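Threonine synthase (Brucella melitensis bv. 1, PDB 4F4F) probably catalyses the pyridoxal-phosphate-dependent conversion of O-phospho-L-homoserine and water to L-threonine and phosphate, the final step of threonine biosynthesis. Local coordinates at residues G136-A144 and A218-S226; W229-F240 and G263-M274. All blocks are in the same frame, centred on the assembly; numbering follows the deposited sequence.

Overall arrangement
Both contacts lie in the pyridoxal-phosphate-dependent enzyme region, but they join different elements. Interaction 1 pairs strand 139-144 with the short strand 221-223 at an outermost position of a five-stranded parallel sheet and is only partly buried; backbone hydrogen bonds, one Thr140 side-chain bond and a water bridge carry its polar contact. Interaction 2 is wholly buried nearer the chain centre, where helices 236-240 and 263-274 meet at 60° through apolar and aromatic side chains, and its second helix starts at the cofactor phosphate. In the chain, strand 221-223 is followed by helix 229-232, so the contacts run in series. Their centres are 24 Å apart, yet they touch where Arg231 NH1 packs 3.4 Å from Asn225 C.

Interaction 1. Residues G136-A144 and A218-S226; sequences GERATIVGA and ALSLSGVNS
Thr140 meets the end of helix 213-219 and the start of strand 221-223 with every branch of its side chain. Its CB lies 3.1 Å from Leu219 O. From there OG1, anti to the carbonyl carbon (chi1 -59°), donates to the same Leu219 O at 2.6 Å, within the carbonyl plane, and also bonds Ser466 OG near the C-terminus. The other branch, CG2, rests against Leu221 CD1 at 3.9 Å. The helix ends in a Schellman motif at Ser220, whose positive phi turns the chain into the strand. Strands 139-144 and 221-223 then run parallel, as their bridges Thr140-Leu221 and Ile141-Ser222 establish, and 221-223 forms an outermost strand of a five-stranded parallel sheet; strand 163-170 bonds the opposite edge of 139-144. Thr140 N donates to Ser220 O, Ser222 N to Thr140 O at 2.8 Å, and Val142 N to Ser222 O, the last almost straight on to the carbonyl (C=O...N 172°). Beyond this the pairing opens: a water accepts a hydrogen bond from Val224 N and donates one to Val142 O at 2.6 Å. Ile141 CG2 presses on Val224 CG2 at 3.4 Å, a tight fit between side chains crossing nearly at right angles.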
loop_
_atom_site.group_PDB
_atom_site.type_symbol
_atom_site.label_atom_id
_atom_site.label_comp_id
_atom_site.label_asym_id
_atom_site.label_seq_id
_atom_site.Cartn_x
_atom_site.Cartn_y
_atom_site.Cartn_z
ATOM N N GLY A 136 23.598 -10.888 9.124
ATOM C CA GLY A 136 23.711 -11.252 10.536
ATOM C C GLY A 136 23.059 -10.261 11.476
ATOM O O GLY A 136 23.547 -10.031 12.603
ATOM N N GLU A 137 21.973 -9.652 11.003
ATOM C CA GLU A 137 21.262 -8.634 11.770
ATOM C C GLU A 137 19.862 -9.093 12.084
ATOM O O GLU A 137 19.347 -10.085 11.516
ATOM C CB GLU A 137 21.175 -7.324 10.981
ATOM C CG GLU A 137 22.473 -6.538 10.975
ATOM C CD GLU A 137 22.417 -5.366 10.031
ATOM O OE1 GLU A 137 21.303 -4.951 9.688
ATOM O OE2 GLU A 137 23.482 -4.869 9.623
ATOM N N ARG A 138 19.250 -8.346 12.991
ATOM C CA ARG A 138 17.864 -8.515 13.350
ATOM C C ARG A 138 17.256 -7.123 13.309
ATOM O O ARG A 138 17.981 -6.128 13.182
ATOM C CB ARG A 138 17.739 -9.118 14.756
ATOM C CG ARG A 138 18.533 -10.415 14.940
ATOM C CD ARG A 138 18.201 -11.126 16.240
ATOM N NE ARG A 138 16.754 -11.248 16.306
ATOM C CZ ARG A 138 16.048 -12.265 15.822
ATOM N NH1 ARG A 138 16.645 -13.315 15.266
ATOM N NH2 ARG A 138 14.725 -12.225 15.904
ATOM N N ALA A 139 15.937 -7.056 13.375
ATOM C CA ALA A 139 15.249 -5.752 13.445
ATOM C C ALA A 139 14.066 -5.806 14.404
ATOM O O ALA A 139 13.446 -6.852 14.578
ATOM C CB ALA A 139 14.784 -5.299 12.073
ATOM N N THR A 140 13.735 -4.648 14.976
ATOM C CA THR A 140 12.563 -4.471 15.811
ATOM C C THR A 140 11.638 -3.551 14.996
ATOM O O THR A 140 11.939 -2.377 14.800
ATOM C CB THR A 140 12.950 -3.838 17.166
ATOM O OG1 THR A 140 13.910 -4.676 17.838
ATOM C CG2 THR A 140 11.714 -3.638 18.046
ATOM N N ILE A 141 10.564 -4.120 14.461
ATOM C CA ILE A 141 9.575 -3.362 13.660
ATOM C C ILE A 141 8.614 -2.677 14.603
ATOM O O ILE A 141 8.039 -3.329 15.477
ATOM C CB ILE A 141 8.762 -4.271 12.712
ATOM C CG1 ILE A 141 9.708 -5.188 11.878
ATOM C CG2 ILE A 141 7.820 -3.419 11.835
ATOM C CD1 ILE A 141 10.529 -4.470 10.843
ATOM N N VAL A 142 8.439 -1.370 14.450
ATOM C CA VAL A 142 7.546 -0.636 15.353
ATOM C C VAL A 142 6.604 0.248 14.530
ATOM O O VAL A 142 7.045 0.922 13.622
ATOM C CB VAL A 142 8.344 0.190 16.404
ATOM C CG1 VAL A 142 7.377 0.876 17.355
ATOM C CG2 VAL A 142 9.284 -0.707 17.232
ATOM N N GLY A 143 5.303 0.177 14.786
ATOM C CA GLY A 143 4.353 1.072 14.149
ATOM C C GLY A 143 3.111 1.337 14.964
ATOM O O GLY A 143 2.861 0.676 15.976
ATOM N N ALA A 144 2.353 2.345 14.535
ATOM C CA ALA A 144 1.085 2.709 15.151
ATOM C C ALA A 144 -0.003 2.522 14.110
ATOM O O ALA A 144 0.251 2.706 12.915
ATOM C CB ALA A 144 1.122 4.158 15.610
ATOM N N ALA A 218 20.160 0.499 19.636
ATOM C CA ALA A 218 20.203 -0.685 20.501
ATOM C C ALA A 218 19.201 -1.761 20.052
ATOM O O ALA A 218 19.475 -2.953 20.161
ATOM C CB ALA A 218 19.967 -0.296 21.956
ATOM N N LEU A 219 18.055 -1.331 19.531
ATOM C CA LEU A 219 16.963 -2.258 19.225
ATOM C C LEU A 219 16.862 -2.517 17.728
ATOM O O LEU A 219 16.000 -3.267 17.331
ATOM C CB LEU A 219 15.607 -1.727 19.740
ATOM C CG LEU A 219 15.162 -2.090 21.175
ATOM C CD1 LEU A 219 14.894 -3.588 21.295
ATOM C CD2 LEU A 219 16.174 -1.673 22.233
ATOM N N SER A 220 17.739 -1.910 16.915
ATOM C CA SER A 220 17.660 -1.997 15.447
ATOM C C SER A 220 16.237 -1.666 14.934
ATOM O O SER A 220 15.635 -2.402 14.132
ATOM C CB SER A 220 18.126 -3.369 14.964
ATOM O OG SER A 220 19.468 -3.632 15.353
ATOM N N LEU A 221 15.696 -0.546 15.419
ATOM C CA LEU A 221 14.313 -0.169 15.121
ATOM C C LEU A 221 14.091 0.062 13.628
ATOM O O LEU A 221 14.915 0.666 12.974
ATOM C CB LEU A 221 13.925 1.099 15.871
ATOM C CG LEU A 221 12.655 1.027 16.695
ATOM C CD1 LEU A 221 12.887 0.106 17.896
ATOM C CD2 LEU A 221 12.262 2.433 17.110
ATOM N N SER A 222 12.963 -0.418 13.115
ATOM C CA SER A 222 12.548 -0.172 11.734
ATOM C C SER A 222 11.023 0.046 11.685
ATOM O O SER A 222 10.283 -0.502 12.516
ATOM C CB SER A 222 12.956 -1.336 10.850
ATOM O OG SER A 222 12.785 -1.012 9.488
ATOM N N GLY A 223 10.580 0.885 10.748
ATOM C CA GLY A 223 9.216 1.399 10.738
ATOM C C GLY A 223 8.243 0.629 9.858
ATOM O O GLY A 223 8.626 -0.231 9.077
ATOM N N VAL A 224 6.964 0.933 10.027
ATOM C CA VAL A 224 5.913 0.377 9.205
ATOM C C VAL A 224 5.391 1.567 8.465
ATOM O O VAL A 224 4.730 2.421 9.046
ATOM C CB VAL A 224 4.765 -0.219 10.048
ATOM C CG1 VAL A 224 3.606 -0.643 9.159
ATOM C CG2 VAL A 224 5.267 -1.401 10.846
ATOM N N ASN A 225 5.745 1.698 7.197
ATOM C CA ASN A 225 5.082 2.734 6.469
ATOM C C ASN A 225 5.139 2.694 4.994
ATOM O O ASN A 225 5.969 2.022 4.351
ATOM C CB ASN A 225 5.564 4.088 6.939
ATOM C CG ASN A 225 7.027 4.210 6.849
ATOM O OD1 ASN A 225 7.608 3.902 5.803
ATOM N ND2 ASN A 225 7.658 4.655 7.940
ATOM N N SER A 226 4.280 3.568 4.504
ATOM C CA SER A 226 3.792 3.543 3.205
ATOM C C SER A 226 4.869 3.959 2.226
ATOM O O SER A 226 4.702 3.722 1.040
ATOM C CB SER A 226 2.547 4.473 3.141
ATOM O OG SER A 226 2.864 5.773 3.660
HETATM O O HOH W 1 6.500 2.973 12.036
HETATM O O HOH W 2 2.134 2.641 9.981
#

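Interaction 2. Residues W229-F240 and G263-M274. With PLP (pyridoxal-5'-phosphate), chain C.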
loop_
_atom_site.group_PDB
_atom_site.type_symbol
_atom_site.label_atom_id
_atom_site.label_comp_id
_atom_site.label_asym_id
_atom_site.label_seq_id
_atom_site.Cartn_x
_atom_site.Cartn_y
_atom_site.Cartn_z
ATOM N N TRP A 229 10.277 1.705 -0.524
ATOM C CA TRP A 229 10.203 1.186 -1.885
ATOM C C TRP A 229 9.578 -0.221 -1.924
ATOM O O TRP A 229 8.883 -0.523 -2.848
ATOM C CB TRP A 229 11.575 1.248 -2.551
ATOM C CG TRP A 229 11.596 0.551 -3.877
ATOM C CD1 TRP A 229 12.246 -0.637 -4.213
ATOM C CD2 TRP A 229 10.836 0.938 -5.088
ATOM N NE1 TRP A 229 11.963 -0.991 -5.503
ATOM C CE2 TRP A 229 11.145 -0.066 -6.096
ATOM C CE3 TRP A 229 9.984 1.992 -5.413
ATOM C CZ2 TRP A 229 10.599 -0.014 -7.355
ATOM C CZ3 TRP A 229 9.459 2.044 -6.696
ATOM C CH2 TRP A 229 9.747 1.057 -7.635
ATOM N N ALA A 230 9.735 -1.065 -0.884
ATOM C CA ALA A 230 9.195 -2.457 -0.940
ATOM C C ALA A 230 7.714 -2.561 -0.569
ATOM O O ALA A 230 7.079 -3.613 -0.790
ATOM C CB ALA A 230 10.046 -3.400 -0.101
ATOM N N ARG A 231 7.119 -1.498 -0.050
ATOM C CA ARG A 231 5.654 -1.448 -0.024
ATOM C C ARG A 231 5.102 -1.164 -1.391
ATOM O O ARG A 231 3.909 -1.403 -1.652
ATOM C CB ARG A 231 5.118 -0.368 0.944
ATOM C CG ARG A 231 5.192 -0.758 2.407
ATOM C CD ARG A 231 4.038 -1.664 2.822
ATOM N NE ARG A 231 2.809 -0.899 2.919
ATOM C CZ ARG A 231 2.447 -0.165 3.977
ATOM N NH1 ARG A 231 3.199 -0.108 5.074
ATOM N NH2 ARG A 231 1.317 0.548 3.940
ATOM N N ILE A 232 5.907 -0.554 -2.260
ATOM C CA ILE A 232 5.378 -0.225 -3.581
ATOM C C ILE A 232 5.716 -1.300 -4.593
ATOM O O ILE A 232 4.861 -1.772 -5.305
ATOM C CB ILE A 232 5.897 1.123 -4.079
ATOM C CG1 ILE A 232 5.352 2.245 -3.164
ATOM C CG2 ILE A 232 5.481 1.342 -5.541
ATOM C CD1 ILE A 232 5.809 3.618 -3.619
ATOM N N MET A 233 6.978 -1.697 -4.635
ATOM C CA MET A 233 7.453 -2.615 -5.656
ATOM C C MET A 233 6.536 -3.824 -5.926
ATOM O O MET A 233 6.260 -4.128 -7.070
ATOM C CB MET A 233 8.862 -3.079 -5.279
ATOM C CG MET A 233 9.458 -4.083 -6.217
ATOM S SD MET A 233 11.059 -4.612 -5.571
ATOM C CE MET A 233 10.693 -6.263 -5.050
ATOM N N PRO A 234 6.087 -4.545 -4.893
ATOM C CA PRO A 234 5.316 -5.755 -5.194
ATOM C C PRO A 234 3.978 -5.505 -5.896
ATOM O O PRO A 234 3.384 -6.415 -6.501
ATOM C CB PRO A 234 5.097 -6.387 -3.821
ATOM C CG PRO A 234 6.140 -5.808 -2.932
ATOM C CD PRO A 234 6.339 -4.412 -3.450
ATOM N N GLN A 235 3.475 -4.292 -5.745
ATOM C CA GLN A 235 2.184 -3.945 -6.281
ATOM C C GLN A 235 2.200 -3.806 -7.808
ATOM O O GLN A 235 1.152 -3.921 -8.448
ATOM C CB GLN A 235 1.706 -2.686 -5.617
ATOM C CG GLN A 235 1.478 -2.893 -4.138
ATOM C CD GLN A 235 0.681 -1.770 -3.522
ATOM O OE1 GLN A 235 1.233 -0.958 -2.787
ATOM N NE2 GLN A 235 -0.661 -1.677 -3.882
ATOM N N VAL A 236 3.394 -3.665 -8.374
ATOM C CA VAL A 236 3.565 -3.628 -9.831
ATOM C C VAL A 236 2.985 -4.901 -10.485
ATOM O O VAL A 236 2.391 -4.847 -11.561
ATOM C CB VAL A 236 5.048 -3.472 -10.191
ATOM C CG1 VAL A 236 5.240 -3.497 -11.723
ATOM C CG2 VAL A 236 5.620 -2.183 -9.614
ATOM N N VAL A 237 3.082 -6.023 -9.773
ATOM C CA VAL A 237 2.774 -7.302 -10.332
ATOM C C VAL A 237 1.321 -7.397 -10.811
ATOM O O VAL A 237 1.056 -7.874 -11.916
ATOM C CB VAL A 237 3.101 -8.448 -9.352
ATOM C CG1 VAL A 237 2.729 -9.787 -9.973
ATOM C CG2 VAL A 237 4.618 -8.451 -8.996
ATOM N N TYR A 238 0.371 -6.982 -9.977
ATOM C CA TYR A 238 -1.017 -7.246 -10.318
ATOM C C TYR A 238 -1.520 -6.381 -11.484
ATOM O O TYR A 238 -2.502 -6.722 -12.136
ATOM C CB TYR A 238 -1.941 -7.235 -9.128
ATOM C CG TYR A 238 -1.865 -6.029 -8.260
ATOM C CD1 TYR A 238 -2.367 -4.820 -8.683
ATOM C CD2 TYR A 238 -1.404 -6.127 -6.963
ATOM C CE1 TYR A 238 -2.315 -3.701 -7.848
ATOM C CE2 TYR A 238 -1.371 -5.023 -6.138
ATOM C CZ TYR A 238 -1.817 -3.827 -6.588
ATOM O OH TYR A 238 -1.783 -2.728 -5.719
ATOM N N TYR A 239 -0.810 -5.299 -11.769
ATOM C CA TYR A 239 -1.092 -4.561 -13.012
ATOM C C TYR A 239 -0.749 -5.412 -14.231
ATOM O O TYR A 239 -1.563 -5.547 -15.136
ATOM C CB TYR A 239 -0.350 -3.243 -13.061
ATOM C CG TYR A 239 -0.863 -2.281 -12.060
ATOM C CD1 TYR A 239 -1.918 -1.441 -12.363
ATOM C CD2 TYR A 239 -0.289 -2.191 -10.803
ATOM C CE1 TYR A 239 -2.391 -0.544 -11.432
ATOM C CE2 TYR A 239 -0.787 -1.326 -9.844
ATOM C CZ TYR A 239 -1.830 -0.488 -10.195
ATOM O OH TYR A 239 -2.289 0.412 -9.300
ATOM N N PHE A 240 0.404 -6.073 -14.209
ATOM C CA PHE A 240 0.719 -7.052 -15.230
ATOM C C PHE A 240 -0.272 -8.220 -15.326
ATOM O O PHE A 240 -0.734 -8.570 -16.421
ATOM C CB PHE A 240 2.145 -7.613 -15.047
ATOM C CG PHE A 240 3.235 -6.686 -15.576
ATOM C CD1 PHE A 240 3.712 -5.628 -14.807
ATOM C CD2 PHE A 240 3.796 -6.895 -16.814
ATOM C CE1 PHE A 240 4.725 -4.805 -15.272
ATOM C CE2 PHE A 240 4.779 -6.052 -17.296
ATOM C CZ PHE A 240 5.251 -5.017 -16.529
ATOM N N GLY A 263 0.935 4.961 -3.332
ATOM C CA GLY A 263 1.897 3.898 -3.568
ATOM C C GLY A 263 1.335 2.871 -4.535
ATOM O O GLY A 263 2.027 2.367 -5.399
ATOM N N ASP A 264 0.053 2.596 -4.373
ATOM C CA ASP A 264 -0.682 1.678 -5.253
ATOM C C ASP A 264 -0.680 2.125 -6.707
ATOM O O ASP A 264 -0.158 1.436 -7.604
ATOM C CB ASP A 264 -2.133 1.425 -4.745
ATOM C CG ASP A 264 -2.928 2.692 -4.301
ATOM O OD1 ASP A 264 -2.654 3.925 -4.688
ATOM O OD2 ASP A 264 -3.947 2.402 -3.543
ATOM N N ILE A 265 -1.218 3.310 -6.946
ATOM C CA ILE A 265 -1.262 3.828 -8.296
ATOM C C ILE A 265 0.140 4.137 -8.826
ATOM O O ILE A 265 0.378 3.999 -10.038
ATOM C CB ILE A 265 -2.225 5.039 -8.435
ATOM C CG1 ILE A 265 -2.666 5.162 -9.894
ATOM C CG2 ILE A 265 -1.597 6.313 -7.872
ATOM C CD1 ILE A 265 -3.659 6.299 -10.175
ATOM N N PHE A 266 1.061 4.523 -7.950
ATOM C CA PHE A 266 2.441 4.730 -8.419
ATOM C C PHE A 266 3.018 3.422 -8.981
ATOM O O PHE A 266 3.733 3.454 -9.957
ATOM C CB PHE A 266 3.377 5.390 -7.382
ATOM C CG PHE A 266 4.699 5.804 -7.987
ATOM C CD1 PHE A 266 4.813 6.991 -8.658
ATOM C CD2 PHE A 266 5.811 4.938 -7.945
ATOM C CE1 PHE A 266 6.021 7.353 -9.300
ATOM C CE2 PHE A 266 7.009 5.281 -8.561
ATOM C CZ PHE A 266 7.110 6.492 -9.244
ATOM N N ALA A 267 2.677 2.281 -8.392
ATOM C CA ALA A 267 3.075 0.963 -8.911
ATOM C C ALA A 267 2.533 0.679 -10.301
ATOM O O ALA A 267 3.235 0.055 -11.128
ATOM C CB ALA A 267 2.681 -0.173 -7.948
ATOM N N GLY A 268 1.335 1.177 -10.584
ATOM C CA GLY A 268 0.750 1.113 -11.927
ATOM C C GLY A 268 1.527 1.978 -12.897
ATOM O O GLY A 268 1.798 1.572 -14.030
ATOM N N TYR A 269 1.931 3.154 -12.435
ATOM C CA TYR A 269 2.815 4.013 -13.220
ATOM C C TYR A 269 4.127 3.283 -13.550
ATOM O O TYR A 269 4.635 3.370 -14.697
ATOM C CB TYR A 269 3.036 5.347 -12.511
ATOM C CG TYR A 269 4.060 6.235 -13.156
ATOM C CD1 TYR A 269 3.727 7.075 -14.211
ATOM C CD2 TYR A 269 5.354 6.246 -12.710
ATOM C CE1 TYR A 269 4.676 7.873 -14.808
ATOM C CE2 TYR A 269 6.305 7.072 -13.294
ATOM C CZ TYR A 269 5.953 7.873 -14.339
ATOM O OH TYR A 269 6.935 8.635 -14.938
ATOM N N VAL A 270 4.663 2.565 -12.586
ATOM C CA VAL A 270 5.902 1.855 -12.759
ATOM C C VAL A 270 5.699 0.781 -13.818
ATOM O O VAL A 270 6.529 0.612 -14.718
ATOM C CB VAL A 270 6.444 1.231 -11.441
ATOM C CG1 VAL A 270 7.667 0.306 -11.746
ATOM C CG2 VAL A 270 6.848 2.334 -10.477
ATOM N N ALA A 271 4.596 0.042 -13.725
ATOM C CA ALA A 271 4.289 -0.951 -14.741
ATOM C C ALA A 271 4.280 -0.361 -16.147
ATOM O O ALA A 271 4.854 -0.916 -17.074
ATOM C CB ALA A 271 2.973 -1.626 -14.445
ATOM N N LYS A 272 3.613 0.768 -16.290
ATOM C CA LYS A 272 3.602 1.497 -17.535
ATOM C C LYS A 272 5.018 1.886 -17.974
ATOM O O LYS A 272 5.373 1.698 -19.139
ATOM C CB LYS A 272 2.733 2.746 -17.405
ATOM C CG LYS A 272 2.545 3.552 -18.689
ATOM C CD LYS A 272 1.577 4.727 -18.509
ATOM C CE LYS A 272 1.194 5.343 -19.845
ATOM N NZ LYS A 272 0.675 6.748 -19.729
ATOM N N ARG A 273 5.806 2.446 -17.075
ATOM C CA ARG A 273 7.207 2.763 -17.406
ATOM C C ARG A 273 7.994 1.532 -17.876
ATOM O O ARG A 273 8.900 1.653 -18.710
ATOM C CB ARG A 273 7.908 3.420 -16.215
ATOM C CG ARG A 273 7.462 4.850 -15.922
ATOM C CD ARG A 273 7.857 5.820 -17.034
ATOM N NE ARG A 273 9.310 5.884 -17.214
ATOM C CZ ARG A 273 10.137 6.668 -16.534
ATOM N NH1 ARG A 273 9.685 7.535 -15.643
ATOM N NH2 ARG A 273 11.435 6.611 -16.772
ATOM N N MET A 274 7.671 0.360 -17.329
ATOM C CA MET A 274 8.357 -0.866 -17.721
ATOM C C MET A 274 7.926 -1.388 -19.106
ATOM O O MET A 274 8.589 -2.255 -19.646
ATOM C CB MET A 274 8.151 -1.969 -16.700
ATOM C CG MET A 274 8.735 -1.661 -15.334
ATOM S SD MET A 274 8.155 -2.837 -14.113
ATOM C CE MET A 274 9.036 -4.308 -14.679
HETATM N N1 PLP C . -8.057 1.315 0.074
HETATM C C2 PLP C . -7.796 0.528 1.187
HETATM C C2A PLP C . -8.733 -0.544 1.699
HETATM C C3 PLP C . -6.513 0.713 1.924
HETATM O O3 PLP C . -6.246 -0.075 3.025
HETATM C C4 PLP C . -5.582 1.785 1.414
HETATM C C4A PLP C . -4.259 2.070 2.050
HETATM C C5 PLP C . -5.957 2.561 0.206
HETATM C C6 PLP C . -7.196 2.259 -0.406
HETATM C C5A PLP C . -4.978 3.619 -0.345
HETATM O O4P PLP C . -3.685 3.062 -0.828
HETATM P P PLP C . -2.359 3.935 -1.262
HETATM O O1P PLP C . -2.869 4.975 -2.248
HETATM O O2P PLP C . -1.872 4.520 0.048
HETATM O O3P PLP C . -1.345 2.989 -1.869
#
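Tyr239 lays one ring face on the backbone of Gly268, and this is the tightly packed part of the contact. Gly268 CA stands 3.4 Å from the centroid of the Tyr239 ring and 6° off its normal, a CH-pi contact over the centre of the face. With CG anti to the carbonyl carbon (chi1 -68°), the ring reaches along helix 263-274, and Tyr239 OH donates to Asp264 O at 2.9 Å from 63° above the carbonyl plane. Val236 is a knob among Ala267, Val270, Ala271 and Met274: its CG2 meets Val270 CG1 at 3.9 Å, while CG1 lies 3.8 Å from Met274 SD. The same sulfur sits obliquely to the Phe240 ring, a Met-aromatic contact. Packing is looser around Trp229, though still buried. Its CZ3 and the Phe266 CE2 atom approach edge to edge no closer than 4.5 Å, and Trp229 CH2 is 4.3 Å from Val270 CG2. At the N-terminal end of helix 263-274, Asp264 N donates to PLP O3P at 2.9 Å, beside the backbone bonds from Gly260, Asn261 and Phe262. The largely apolar interface thus holds a helix whose N-terminal end faces the phosphate, where the helix dipole would probably help stabilise the negative charge.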